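Local coordinates for haloacid dehalogenase domain protein hydrolase (Planctomyces limnophilus, PDB 4OVY) that probably acts as a hydrolase of the haloacid dehalogenase superfamily, perhaps a phosphatase, and binds calcium through an aspartate-rich site, at residues A[62-67]-A[104-109]. Residues are numbered along the deposited sequence; the frame is centred on the assembly and turned at random.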
loop_
_atom_site.group_PDB
_atom_site.type_symbol
_atom_site.label_atom_id
_atom_site.label_comp_id
_atom_site.label_asym_id
_atom_site.label_seq_id
_atom_site.Cartn_x
_atom_site.Cartn_y
_atom_site.Cartn_z
ATOM N N ASP A 62 21.853 -0.208 -19.120
ATOM C CA ASP A 62 21.667 -1.157 -20.225
ATOM C C ASP A 62 20.492 -0.750 -21.107
ATOM O O ASP A 62 20.568 -0.832 -22.345
ATOM C CB ASP A 62 21.476 -2.585 -19.706
ATOM C CG ASP A 62 22.773 -3.214 -19.223
ATOM O OD1 ASP A 62 23.856 -2.637 -19.477
ATOM O OD2 ASP A 62 22.711 -4.295 -18.590
ATOM N N ARG A 63 19.417 -0.286 -20.479
ATOM C CA ARG A 63 18.240 0.162 -21.228
ATOM C C ARG A 63 18.555 1.374 -22.108
ATOM O O ARG A 63 18.172 1.400 -23.270
ATOM C CB ARG A 63 17.081 0.464 -20.283
ATOM C CG ARG A 63 16.554 -0.760 -19.536
ATOM C CD ARG A 63 15.982 -1.816 -20.463
ATOM N NE ARG A 63 14.858 -1.305 -21.242
ATOM C CZ ARG A 63 14.390 -1.865 -22.350
ATOM N NH1 ARG A 63 14.942 -2.967 -22.854
ATOM N NH2 ARG A 63 13.359 -1.304 -22.965
ATOM N N VAL A 64 19.258 2.362 -21.559
ATOM C CA VAL A 64 19.661 3.548 -22.332
ATOM C C VAL A 64 20.541 3.137 -23.514
ATOM O O VAL A 64 20.327 3.579 -24.646
ATOM C CB VAL A 64 20.374 4.595 -21.443
ATOM C CG1 VAL A 64 21.100 5.650 -22.277
ATOM C CG2 VAL A 64 19.371 5.258 -20.513
ATOM N N ARG A 65 21.513 2.269 -23.257
ATOM C CA ARG A 65 22.383 1.774 -24.325
ATOM C C ARG A 65 21.599 1.085 -25.439
ATOM O O ARG A 65 21.886 1.290 -26.614
ATOM C CB ARG A 65 23.451 0.837 -23.764
ATOM C CG ARG A 65 24.509 1.584 -22.976
ATOM C CD ARG A 65 25.702 0.713 -22.644
ATOM N NE ARG A 65 26.497 1.324 -21.583
ATOM C CZ ARG A 65 26.487 0.959 -20.300
ATOM N NH1 ARG A 65 25.726 -0.050 -19.871
ATOM N NH2 ARG A 65 27.260 1.607 -19.436
ATOM N N LEU A 66 20.610 0.280 -25.064
ATOM C CA LEU A 66 19.785 -0.432 -26.038
ATOM C C LEU A 66 18.945 0.548 -26.868
ATOM O O LEU A 66 18.754 0.352 -28.072
ATOM C CB LEU A 66 18.873 -1.435 -25.322
ATOM C CG LEU A 66 18.041 -2.380 -26.189
ATOM C CD1 LEU A 66 18.944 -3.305 -26.997
ATOM C CD2 LEU A 66 17.083 -3.189 -25.324
ATOM N N LEU A 67 18.463 1.606 -26.222
ATOM C CA LEU A 67 17.583 2.581 -26.876
ATOM C C LEU A 67 18.316 3.692 -27.638
ATOM O O LEU A 67 17.697 4.403 -28.431
ATOM C CB LEU A 67 16.666 3.221 -25.831
ATOM C CG LEU A 67 15.681 2.265 -25.163
ATOM C CD1 LEU A 67 15.091 2.910 -23.916
ATOM C CD2 LEU A 67 14.594 1.830 -26.136
HETATM N N MSE A 104 11.579 6.542 -15.748
HETATM C CA MSE A 104 10.324 7.129 -16.220
HETATM C C MSE A 104 10.434 7.554 -17.662
HETATM O O MSE A 104 9.560 7.241 -18.469
HETATM C CB MSE A 104 9.992 8.347 -15.350
HETATM C CG MSE A 104 8.783 9.163 -15.795
HETATM SE SE MSE A 104 8.833 10.934 -14.925
HETATM C CE MSE A 104 10.282 11.767 -15.982
ATOM N N ALA A 105 11.506 8.270 -17.998
ATOM C CA ALA A 105 11.660 8.831 -19.342
ATOM C C ALA A 105 11.883 7.766 -20.419
ATOM O O ALA A 105 11.648 8.029 -21.594
ATOM C CB ALA A 105 12.799 9.844 -19.369
ATOM N N THR A 106 12.333 6.578 -20.017
ATOM C CA THR A 106 12.719 5.531 -20.956
ATOM C C THR A 106 11.707 4.396 -21.065
ATOM O O THR A 106 11.881 3.509 -21.897
ATOM C CB THR A 106 14.103 4.943 -20.599
ATOM O OG1 THR A 106 14.144 4.565 -19.215
ATOM C CG2 THR A 106 15.194 5.974 -20.868
ATOM N N HIS A 107 10.661 4.415 -20.238
ATOM C CA HIS A 107 9.640 3.361 -20.261
ATOM C C HIS A 107 8.199 3.860 -20.211
ATOM O O HIS A 107 7.296 3.109 -19.844
ATOM C CB HIS A 107 9.894 2.399 -19.109
ATOM C CG HIS A 107 11.211 1.709 -19.204
ATOM N ND1 HIS A 107 12.384 2.289 -18.776
ATOM C CD2 HIS A 107 11.551 0.509 -19.724
ATOM C CE1 HIS A 107 13.390 1.466 -19.007
ATOM N NE2 HIS A 107 12.910 0.377 -19.579
ATOM N N ALA A 108 7.972 5.115 -20.583
ATOM C CA ALA A 108 6.623 5.674 -20.608
ATOM C C ALA A 108 5.858 5.123 -21.801
ATOM O O ALA A 108 6.446 4.854 -22.839
ATOM C CB ALA A 108 6.674 7.196 -20.677
ATOM N N GLY A 109 4.551 4.948 -21.643
ATOM C CA GLY A 109 3.684 4.503 -22.736
ATOM C C GLY A 109 3.485 3.000 -22.838
ATOM O O GLY A 109 2.634 2.538 -23.604
HETATM O O HOH W 1 12.099 1.063 -23.108
#
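R63 NE donates to H107 NE2 across 3.1 Å, and the N-H...N angle of 146° marks a usable but bent bond. The partners meet edge to edge, each nitrogen tilted out of the other's plane, with the guanidinium and imidazole planes 36° apart. Chi1 (-65°) sets R63 CG anti to the carbonyl carbon, 3.8 Å from H107 NE2, and bends at chi2 and chi3 curl the chain until NE reaches the same nitrogen. Since NE2 accepts and ND1 bonds to the carbonyl of T103, the ring is probably neutral with its proton on ND1; F115 meets it edge-to-face. One water links R63 NH2 and T106 O, 2.7 Å from each. Replacing R63 by leucine would probably leave H107 NE2 without its donor and break the water bridge. Helices 55-67 and 95-106 belong to the helical insertion between strands 38-41 and 156-161, the position of a C1-type cap in haloacid dehalogenase folds. Nonpolar packing continues the contact: L67 CD1 sits 4.0 Å from T106 CB, which points toward helix 55-67. T106 OG1 bonds back to the L102 carbonyl, with CG2 on the side of V64 CG2 (4.3 Å), where F80 of helix 80-84 touches both residues.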